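PfkB family carbohydrate kinase (Listeria grayi DSM 20601, PDB 4GM6) probably acts as a kinase that transfers phosphate to a carbohydrate or carbohydrate-like substrate. Local coordinates at residues Asn245-Tyr250 against Leu268-Glu273; Gly182-Phe187 against Val212-Ala217; His261-Gly266 against Glu279-Pro284. All blocks are in the same frame, centred on the assembly; numbering follows the deposited sequence.

Contact 1 (Asn245-Tyr250 against Leu268-Glu273)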
loop_
_atom_site.group_PDB
_atom_site.type_symbol
_atom_site.label_atom_id
_atom_site.label_comp_id
_atom_site.label_asym_id
_atom_site.label_seq_id
_atom_site.Cartn_x
_atom_site.Cartn_y
_atom_site.Cartn_z
ATOM N N ASN C 245 -9.178 -50.760 13.375
ATOM C CA ASN C 245 -10.225 -50.154 12.579
ATOM C C ASN C 245 -9.695 -49.070 11.622
ATOM O O ASN C 245 -10.320 -48.759 10.616
ATOM C CB ASN C 245 -11.269 -49.553 13.480
ATOM C CG ASN C 245 -10.693 -48.541 14.416
ATOM O OD1 ASN C 245 -9.913 -48.866 15.300
ATOM N ND2 ASN C 245 -11.067 -47.292 14.221
ATOM N N ILE C 246 -8.558 -48.478 11.944
ATOM C CA ILE C 246 -8.049 -47.403 11.105
ATOM C C ILE C 246 -7.408 -47.982 9.847
ATOM O O ILE C 246 -6.340 -48.552 9.891
ATOM C CB ILE C 246 -7.001 -46.568 11.882
ATOM C CG1 ILE C 246 -7.646 -45.823 13.039
ATOM C CG2 ILE C 246 -6.301 -45.574 10.982
ATOM C CD1 ILE C 246 -6.678 -45.274 14.013
ATOM N N GLU C 247 -8.085 -47.791 8.726
ATOM C CA GLU C 247 -7.650 -48.281 7.406
ATOM C C GLU C 247 -6.342 -47.607 6.873
ATOM O O GLU C 247 -5.426 -48.282 6.406
ATOM C CB GLU C 247 -8.807 -48.112 6.423
ATOM C CG GLU C 247 -8.529 -48.552 4.992
ATOM C CD GLU C 247 -9.736 -48.336 4.100
ATOM O OE1 GLU C 247 -9.580 -48.412 2.847
ATOM O OE2 GLU C 247 -10.836 -48.065 4.651
ATOM N N LEU C 248 -6.241 -46.282 6.938
ATOM C CA LEU C 248 -4.957 -45.629 6.575
ATOM C C LEU C 248 -4.650 -44.369 7.357
ATOM O O LEU C 248 -5.566 -43.632 7.711
ATOM C CB LEU C 248 -4.821 -45.376 5.063
ATOM C CG LEU C 248 -5.691 -44.333 4.368
ATOM C CD1 LEU C 248 -5.083 -44.004 3.014
ATOM C CD2 LEU C 248 -7.112 -44.849 4.194
ATOM N N PHE C 249 -3.355 -44.188 7.655
ATOM C CA PHE C 249 -2.864 -42.976 8.290
ATOM C C PHE C 249 -2.195 -42.126 7.226
ATOM O O PHE C 249 -1.758 -42.640 6.197
ATOM C CB PHE C 249 -1.848 -43.294 9.390
ATOM C CG PHE C 249 -2.413 -44.070 10.548
ATOM C CD1 PHE C 249 -3.036 -43.416 11.605
ATOM C CD2 PHE C 249 -2.307 -45.451 10.592
ATOM C CE1 PHE C 249 -3.546 -44.124 12.680
ATOM C CE2 PHE C 249 -2.820 -46.169 11.661
ATOM C CZ PHE C 249 -3.442 -45.508 12.707
ATOM N N TYR C 250 -2.110 -40.821 7.467
ATOM C CA TYR C 250 -1.392 -39.946 6.546
ATOM C C TYR C 250 -0.889 -38.728 7.293
ATOM O O TYR C 250 -1.507 -38.290 8.257
ATOM C CB TYR C 250 -2.289 -39.521 5.380
ATOM C CG TYR C 250 -3.560 -38.807 5.795
ATOM C CD1 TYR C 250 -4.662 -39.521 6.253
ATOM C CD2 TYR C 250 -3.669 -37.423 5.706
ATOM C CE1 TYR C 250 -5.830 -38.879 6.629
ATOM C CE2 TYR C 250 -4.835 -36.767 6.076
ATOM C CZ TYR C 250 -5.912 -37.501 6.537
ATOM O OH TYR C 250 -7.075 -36.859 6.911
ATOM N N LEU C 268 1.947 -41.896 3.594
ATOM C CA LEU C 268 0.628 -42.503 3.598
ATOM C C LEU C 268 0.773 -44.008 3.856
ATOM O O LEU C 268 1.407 -44.720 3.075
ATOM C CB LEU C 268 -0.093 -42.218 2.275
ATOM C CG LEU C 268 -1.519 -42.759 2.109
ATOM C CD1 LEU C 268 -2.392 -42.378 3.302
ATOM C CD2 LEU C 268 -2.122 -42.233 0.818
ATOM N N TRP C 269 0.190 -44.469 4.969
ATOM C CA TRP C 269 0.334 -45.854 5.425
ATOM C C TRP C 269 -0.995 -46.573 5.273
ATOM O O TRP C 269 -2.037 -46.110 5.754
ATOM C CB TRP C 269 0.791 -45.878 6.893
ATOM C CG TRP C 269 1.109 -47.248 7.436
ATOM C CD1 TRP C 269 2.355 -47.781 7.642
ATOM C CD2 TRP C 269 0.169 -48.257 7.847
ATOM N NE1 TRP C 269 2.250 -49.059 8.146
ATOM C CE2 TRP C 269 0.921 -49.375 8.283
ATOM C CE3 TRP C 269 -1.230 -48.327 7.881
ATOM C CZ2 TRP C 269 0.317 -50.550 8.756
ATOM C CZ3 TRP C 269 -1.829 -49.500 8.359
ATOM C CH2 TRP C 269 -1.054 -50.590 8.785
ATOM N N THR C 270 -0.968 -47.733 4.613
ATOM C CA THR C 270 -2.177 -48.500 4.432
ATOM C C THR C 270 -1.872 -49.968 4.145
ATOM O O THR C 270 -1.004 -50.284 3.320
ATOM C CB THR C 270 -3.092 -47.909 3.343
ATOM O OG1 THR C 270 -4.429 -48.452 3.484
ATOM C CG2 THR C 270 -2.548 -48.195 1.956
ATOM N N GLN C 271 -2.593 -50.844 4.855
ATOM C CA GLN C 271 -2.431 -52.298 4.779
ATOM C C GLN C 271 -0.964 -52.723 4.833
ATOM O O GLN C 271 -0.455 -53.350 3.891
ATOM C CB GLN C 271 -3.170 -52.903 3.572
ATOM C CG GLN C 271 -3.271 -51.995 2.351
ATOM C CD GLN C 271 -4.377 -52.464 1.406
ATOM O OE1 GLN C 271 -5.528 -52.605 1.803
ATOM N NE2 GLN C 271 -4.032 -52.719 0.151
ATOM N N GLY C 272 -0.253 -52.325 5.887
ATOM C CA GLY C 272 1.088 -52.857 6.173
ATOM C C GLY C 272 2.227 -52.115 5.532
ATOM O O GLY C 272 3.393 -52.423 5.785
ATOM N N GLU C 273 1.907 -51.121 4.695
ATOM C CA GLU C 273 2.949 -50.389 3.969
ATOM C C GLU C 273 2.878 -48.879 4.152
ATOM O O GLU C 273 1.800 -48.279 4.085
ATOM C CB GLU C 273 2.897 -50.708 2.474
ATOM C CG GLU C 273 3.133 -52.171 2.139
ATOM C CD GLU C 273 3.392 -52.381 0.659
ATOM O OE1 GLU C 273 4.313 -51.725 0.112
ATOM O OE2 GLU C 273 2.679 -53.200 0.043
HETATM O O HOH W 1 -4.733 -50.853 6.517
#

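Contact 2 (Gly182-Phe187 against Val212-Ala217)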
loop_
_atom_site.group_PDB
_atom_site.type_symbol
_atom_site.label_atom_id
_atom_site.label_comp_id
_atom_site.label_asym_id
_atom_site.label_seq_id
_atom_site.Cartn_x
_atom_site.Cartn_y
_atom_site.Cartn_z
ATOM N N GLY C 182 -23.074 -45.981 6.688
ATOM C CA GLY C 182 -22.014 -46.500 5.817
ATOM C C GLY C 182 -20.984 -45.464 5.349
ATOM O O GLY C 182 -20.223 -45.699 4.398
ATOM N N ILE C 183 -20.957 -44.319 6.023
ATOM C CA ILE C 183 -20.035 -43.244 5.648
ATOM C C ILE C 183 -18.653 -43.395 6.272
ATOM O O ILE C 183 -18.543 -43.799 7.447
ATOM C CB ILE C 183 -20.594 -41.875 6.051
ATOM C CG1 ILE C 183 -21.814 -41.571 5.195
ATOM C CG2 ILE C 183 -19.508 -40.765 5.913
ATOM C CD1 ILE C 183 -22.631 -40.448 5.738
ATOM N N LYS C 184 -17.590 -43.096 5.460
ATOM C CA LYS C 184 -16.221 -43.171 5.953
ATOM C C LYS C 184 -15.919 -42.016 6.900
ATOM O O LYS C 184 -16.481 -40.920 6.771
ATOM C CB LYS C 184 -15.244 -43.183 4.776
ATOM C CG LYS C 184 -15.480 -44.361 3.845
ATOM C CD LYS C 184 -15.391 -45.670 4.632
ATOM C CE LYS C 184 -15.086 -46.839 3.709
ATOM N NZ LYS C 184 -14.711 -48.028 4.519
ATOM N N ILE C 185 -15.037 -42.263 7.863
ATOM C CA ILE C 185 -14.696 -41.245 8.851
ATOM C C ILE C 185 -13.247 -40.776 8.704
ATOM O O ILE C 185 -12.306 -41.565 8.831
ATOM C CB ILE C 185 -14.975 -41.757 10.279
ATOM C CG1 ILE C 185 -16.423 -42.297 10.356
ATOM C CG2 ILE C 185 -14.752 -40.650 11.310
ATOM C CD1 ILE C 185 -17.482 -41.345 9.886
ATOM N N SER C 186 -13.087 -39.492 8.416
ATOM C CA SER C 186 -11.774 -38.854 8.318
ATOM C C SER C 186 -11.533 -37.996 9.544
ATOM O O SER C 186 -12.326 -37.101 9.857
ATOM C CB SER C 186 -11.695 -37.968 7.078
ATOM O OG SER C 186 -10.533 -37.148 7.118
ATOM N N PHE C 187 -10.427 -38.258 10.229
ATOM C CA PHE C 187 -10.097 -37.519 11.442
ATOM C C PHE C 187 -8.683 -36.965 11.379
ATOM O O PHE C 187 -7.739 -37.657 10.995
ATOM C CB PHE C 187 -10.281 -38.414 12.683
ATOM C CG PHE C 187 -10.166 -37.672 13.986
ATOM C CD1 PHE C 187 -11.120 -36.689 14.303
ATOM C CD2 PHE C 187 -9.110 -37.925 14.878
ATOM C CE1 PHE C 187 -11.025 -36.003 15.501
ATOM C CE2 PHE C 187 -9.015 -37.245 16.079
ATOM C CZ PHE C 187 -9.960 -36.286 16.394
ATOM N N VAL C 212 -12.514 -44.122 13.694
ATOM C CA VAL C 212 -11.947 -43.489 12.485
ATOM C C VAL C 212 -11.485 -44.461 11.368
ATOM O O VAL C 212 -10.986 -45.563 11.636
ATOM C CB VAL C 212 -10.782 -42.550 12.862
ATOM C CG1 VAL C 212 -10.099 -42.017 11.603
ATOM C CG2 VAL C 212 -11.280 -41.400 13.750
ATOM N N ASP C 213 -11.653 -44.039 10.115
ATOM C CA ASP C 213 -11.217 -44.827 8.950
ATOM C C ASP C 213 -9.893 -44.320 8.396
ATOM O O ASP C 213 -8.990 -45.104 8.069
ATOM C CB ASP C 213 -12.259 -44.742 7.842
ATOM C CG ASP C 213 -13.569 -45.346 8.250
ATOM O OD1 ASP C 213 -13.588 -46.560 8.508
ATOM O OD2 ASP C 213 -14.570 -44.608 8.327
ATOM N N TYR C 214 -9.803 -43.001 8.280
ATOM C CA TYR C 214 -8.621 -42.336 7.753
ATOM C C TYR C 214 -8.139 -41.348 8.797
ATOM O O TYR C 214 -8.848 -40.382 9.119
ATOM C CB TYR C 214 -8.967 -41.574 6.477
ATOM C CG TYR C 214 -9.827 -42.335 5.488
ATOM C CD1 TYR C 214 -9.539 -43.655 5.142
ATOM C CD2 TYR C 214 -10.916 -41.714 4.879
ATOM C CE1 TYR C 214 -10.328 -44.341 4.230
ATOM C CE2 TYR C 214 -11.702 -42.384 3.964
ATOM C CZ TYR C 214 -11.407 -43.694 3.641
ATOM O OH TYR C 214 -12.198 -44.345 2.727
ATOM N N CYS C 215 -6.935 -41.582 9.322
ATOM C CA CYS C 215 -6.404 -40.739 10.394
ATOM C C CYS C 215 -5.175 -39.945 9.977
ATOM O O CYS C 215 -4.190 -40.517 9.523
ATOM C CB CYS C 215 -6.051 -41.600 11.619
ATOM S SG CYS C 215 -5.586 -40.646 13.096
ATOM N N SER C 216 -5.226 -38.624 10.143
ATOM C CA SER C 216 -4.024 -37.831 10.004
ATOM C C SER C 216 -3.260 -37.796 11.323
ATOM O O SER C 216 -3.644 -37.089 12.258
ATOM C CB SER C 216 -4.331 -36.415 9.532
ATOM O OG SER C 216 -3.113 -35.735 9.331
ATOM N N ALA C 217 -2.193 -38.588 11.406
ATOM C CA ALA C 217 -1.423 -38.676 12.643
ATOM C C ALA C 217 0.055 -38.856 12.345
ATOM O O ALA C 217 0.427 -39.634 11.458
ATOM C CB ALA C 217 -1.942 -39.809 13.528
#

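Contact 3 (His261-Gly266 against Glu279-Pro284)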
loop_
_atom_site.group_PDB
_atom_site.type_symbol
_atom_site.label_atom_id
_atom_site.label_comp_id
_atom_site.label_asym_id
_atom_site.label_seq_id
_atom_site.Cartn_x
_atom_site.Cartn_y
_atom_site.Cartn_z
ATOM N N HIS C 261 12.746 -22.033 5.461
ATOM C CA HIS C 261 13.300 -23.182 4.777
ATOM C C HIS C 261 12.869 -24.472 5.462
ATOM O O HIS C 261 13.358 -24.801 6.541
ATOM C CB HIS C 261 14.822 -23.062 4.728
ATOM C CG HIS C 261 15.492 -24.112 3.900
ATOM N ND1 HIS C 261 16.859 -24.168 3.743
ATOM C CD2 HIS C 261 14.988 -25.141 3.182
ATOM C CE1 HIS C 261 17.171 -25.187 2.958
ATOM N NE2 HIS C 261 16.051 -25.784 2.590
ATOM N N HIS C 262 11.936 -25.180 4.829
ATOM C CA HIS C 262 11.425 -26.455 5.323
ATOM C C HIS C 262 11.672 -27.535 4.271
ATOM O O HIS C 262 11.683 -27.249 3.071
ATOM C CB HIS C 262 9.909 -26.387 5.538
ATOM C CG HIS C 262 9.477 -25.542 6.698
ATOM N ND1 HIS C 262 8.169 -25.509 7.136
ATOM C CD2 HIS C 262 10.170 -24.718 7.518
ATOM C CE1 HIS C 262 8.067 -24.664 8.149
ATOM N NE2 HIS C 262 9.270 -24.184 8.411
ATOM N N LEU C 263 11.841 -28.775 4.727
ATOM C CA LEU C 263 11.747 -29.941 3.867
ATOM C C LEU C 263 10.392 -30.584 4.158
ATOM O O LEU C 263 9.946 -30.619 5.304
ATOM C CB LEU C 263 12.877 -30.934 4.167
ATOM C CG LEU C 263 14.311 -30.392 4.203
ATOM C CD1 LEU C 263 15.310 -31.524 4.477
ATOM C CD2 LEU C 263 14.650 -29.664 2.912
ATOM N N LEU C 264 9.720 -31.068 3.121
ATOM C CA LEU C 264 8.388 -31.625 3.291
ATOM C C LEU C 264 8.272 -32.882 2.467
ATOM O O LEU C 264 8.610 -32.888 1.289
ATOM C CB LEU C 264 7.326 -30.635 2.821
ATOM C CG LEU C 264 5.911 -30.975 3.286
ATOM C CD1 LEU C 264 5.746 -30.568 4.747
ATOM C CD2 LEU C 264 4.893 -30.255 2.419
ATOM N N GLN C 265 7.782 -33.941 3.099
ATOM C CA GLN C 265 7.678 -35.242 2.472
ATOM C C GLN C 265 6.387 -35.856 2.989
ATOM O O GLN C 265 6.128 -35.855 4.195
ATOM C CB GLN C 265 8.878 -36.110 2.851
ATOM C CG GLN C 265 8.813 -37.543 2.329
ATOM C CD GLN C 265 10.105 -38.303 2.554
ATOM O OE1 GLN C 265 10.630 -38.345 3.666
ATOM N NE2 GLN C 265 10.620 -38.922 1.497
ATOM N N GLY C 266 5.546 -36.334 2.085
ATOM C CA GLY C 266 4.274 -36.917 2.511
ATOM C C GLY C 266 4.458 -38.387 2.840
ATOM O O GLY C 266 5.273 -39.066 2.211
ATOM N N GLU C 279 11.076 -35.924 -1.316
ATOM C CA GLU C 279 11.167 -34.877 -0.313
ATOM C C GLU C 279 11.393 -33.535 -1.009
ATOM O O GLU C 279 12.332 -33.396 -1.787
ATOM C CB GLU C 279 12.302 -35.160 0.659
ATOM C CG GLU C 279 12.280 -34.289 1.902
ATOM C CD GLU C 279 13.160 -34.855 3.002
ATOM O OE1 GLU C 279 14.401 -34.780 2.866
ATOM O OE2 GLU C 279 12.613 -35.382 3.997
ATOM N N TYR C 280 10.515 -32.573 -0.749
ATOM C CA TYR C 280 10.632 -31.223 -1.324
ATOM C C TYR C 280 11.387 -30.272 -0.414
ATOM O O TYR C 280 11.202 -30.281 0.805
ATOM C CB TYR C 280 9.252 -30.605 -1.558
ATOM C CG TYR C 280 8.461 -31.247 -2.660
ATOM C CD1 TYR C 280 8.615 -30.837 -3.977
ATOM C CD2 TYR C 280 7.558 -32.261 -2.385
ATOM C CE1 TYR C 280 7.890 -31.425 -4.993
ATOM C CE2 TYR C 280 6.831 -32.859 -3.394
ATOM C CZ TYR C 280 6.998 -32.431 -4.691
ATOM O OH TYR C 280 6.279 -33.011 -5.693
ATOM N N ALA C 281 12.224 -29.440 -1.018
ATOM C CA ALA C 281 12.843 -28.336 -0.315
ATOM C C ALA C 281 12.054 -27.073 -0.649
ATOM O O ALA C 281 11.934 -26.706 -1.810
ATOM C CB ALA C 281 14.298 -28.207 -0.725
ATOM N N ILE C 282 11.492 -26.431 0.370
ATOM C CA ILE C 282 10.683 -25.240 0.178
ATOM C C ILE C 282 11.399 -24.036 0.763
ATOM O O ILE C 282 11.585 -23.958 1.978
ATOM C CB ILE C 282 9.313 -25.392 0.868
ATOM C CG1 ILE C 282 8.619 -26.675 0.375
ATOM C CG2 ILE C 282 8.470 -24.147 0.665
ATOM C CD1 ILE C 282 7.320 -27.002 1.098
ATOM N N TYR C 283 11.769 -23.083 -0.092
ATOM C CA TYR C 283 12.409 -21.859 0.362
ATOM C C TYR C 283 12.378 -20.807 -0.743
ATOM O O TYR C 283 12.649 -21.123 -1.893
ATOM C CB TYR C 283 13.860 -22.132 0.776
ATOM C CG TYR C 283 14.683 -20.870 0.868
ATOM C CD1 TYR C 283 15.402 -20.414 -0.227
ATOM C CD2 TYR C 283 14.720 -20.117 2.042
ATOM C CE1 TYR C 283 16.148 -19.252 -0.157
ATOM C CE2 TYR C 283 15.470 -18.963 2.126
ATOM C CZ TYR C 283 16.178 -18.531 1.017
ATOM O OH TYR C 283 16.917 -17.379 1.072
ATOM N N PRO C 284 12.005 -19.559 -0.399
ATOM C CA PRO C 284 11.562 -19.166 0.949
ATOM C C PRO C 284 10.153 -19.696 1.181
ATOM O O PRO C 284 9.605 -20.384 0.323
ATOM C CB PRO C 284 11.552 -17.631 0.880
ATOM C CG PRO C 284 11.235 -17.339 -0.558
ATOM C CD PRO C 284 11.904 -18.443 -1.358
#

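Contact 1 (Asn245-Tyr250 against Leu268-Glu273)
The carbonyl oxygen Glu247 O is gripped by two donors where the strand pair begins. Thr270 OG1 gives it a hydrogen bond of 3.1 Å, coming from well above the carbonyl plane (46° out of it). A water donates a second bond and itself accepts from the backbone N of Gln271, so that Glu247 and Gln271, too far apart for a direct bond, are joined through the solvent molecule. With its hydroxyl anti to the backbone N (chi1 -163°), Thr270 turns OG1 toward the opposite chain, alongside Leu248 CB.

One step further in, Phe249 and Trp269 form an antiparallel hydrogen-bonded pair. Trp269 N reaches Phe249 O at 2.9 Å, and Phe249 N bonds to Trp269 O at 3.0 Å. Their side chains lie side by side and point the same way, meeting at Phe249 CD2 and Trp269 CE3 (4.1 Å); the indole atom comes to the edge of the phenyl ring. Ile246 CG2 lies over the rim of one face of that phenyl ring, while the backbone N of Gly272 sits over the rim of one indole face. Tyr236 meets both rings, and His240 meets the indole.

The other side of the sheet carries Leu248, Tyr250 and Leu268. Leu268 CD1 packs against Tyr250 CB at 3.5 Å, on the side where Tyr250 touches helix 291-304 and Leu268 helix 309-323.

Past Thr270 the chain reverses through Gln271 and Gly272, both with positive phi, and Thr270 N bonds to Glu273 O at 2.9 Å. The axes of the short runs 248-250 and 268-270 lie at 170°. This is the open end of an antiparallel beta hairpin, 248-256 with 261-270, whose second strand leaves through a type I' turn.

Contact 2 (Gly182-Phe187 against Val212-Ala217)
Lys184 and Tyr214 cross at a slant, the lysine's aliphatic part lying against the phenol end of the ring. Lys184 CB is 3.7 Å from Tyr214 CE2 and Lys184 CG 3.5 Å from Tyr214 OH; a chi1 of -59° sets CG there, anti to the carbonyl carbon, and the bend at chi2 then turns CD away from an extended course. Against Asp213 the same lysine runs at about a right angle. Its NZ stays 4.4 Å from Asp213 OD1, beyond a salt bridge, though the opposite charges may still attract; a long, weak ion pair leads from NZ to Glu247.

Asp213 instead turns its carboxylate to the backbone, where OD2 accepts from Ile185 N. That bond is modelled very short, so its exact length is doubtful. The carbonyl of Ile185 is shared by Asp213 N and Tyr214 N, each at 2.9 Å. The parallel pairing then continues with Phe187 N to Tyr214 O at 2.9 Å and Ser216 N to Phe187 O at 2.8 Å; the axes of 184-187 and 214-216 differ by only 4°.

Phe187 and Val212 also meet at about a right angle: Val212 CG2 touches Phe187 CB at 3.3 Å and comes obliquely to the ring. A chi1 of -171° carries that ring off past Val212, which leaves the closest touch to CB.

Ser186, on the Tyr214 face, sends OG to His155. The two strands belong to a beta-alpha-beta unit with helix 198-208 between them. Strand 153-157 flanks 184-188, strand 248-256 borders 214-216, and helix 165-180 packs on Ile185.

Contact 3 (His261-Gly266 against Glu279-Pro284)
His262 and Ile282 form an antiparallel hydrogen-bonded pair, Ile282 N to His262 O at 2.8 Å and His262 N to Ile282 O at 3.1 Å. Leu264 and Tyr280 repeat the pattern, Tyr280 N to Leu264 O at 2.8 Å and Leu264 N to Tyr280 O at 2.9 Å. Between them Leu263 CG, anti to the carbonyl carbon (chi1 -51°), lets CD2 pack on Ala281 CB at 3.9 Å, and on the reverse face Leu264 CB meets Ile282 CD1 at 4.0 Å.

At one end, the His261 and Tyr283 side chains cross; their ring planes lie 52° apart, an oblique pair, doubtful since Tyr283 has two conformers. At the other, Gln265 and Glu279 also cross: the glutamate's CG comes within 4.0 Å of Gln265 CB.

Further out, hydrogen bonds hold polar atoms: His261 ND1 to Tyr283 OH of a neighbouring subunit, His262 ND1 to Arg254, and Gln265 NE2 to Ser277 O. Tyr280 and Ile282 pack on Leu120 of another neighbouring subunit.

The axes make 151°, a twisted pair. Strand 261-270 lies between 248-256 and 273-282, the latter outermost within this chain, and helix 309-323 covers Leu264 and Tyr280.

In the fold
From the N terminus, contact 2 comes first: it closes the beta-alpha-beta loop between strands 184-188 and 214-216 before contact 1 opens. Contacts 1 and 3 then cross along the chain, since 261-266 falls inside the span of contact 1 and 279-284 beyond it. Each closes a hairpin, and strand 261-270 serves both, although their centres lie about 23 Å apart. Contacts 1 and 2 touch directly, probable hydrogen bonds joining Tyr250 N to Cys215 O and Cys215 N to Leu248 O. In one mixed sheet contact 2 lies among the parallel strands, contact 1 adds the first antiparallel strand and contact 3 the outermost one; contacts 2 and 3 do not touch, their nearest atoms about 10 Å apart.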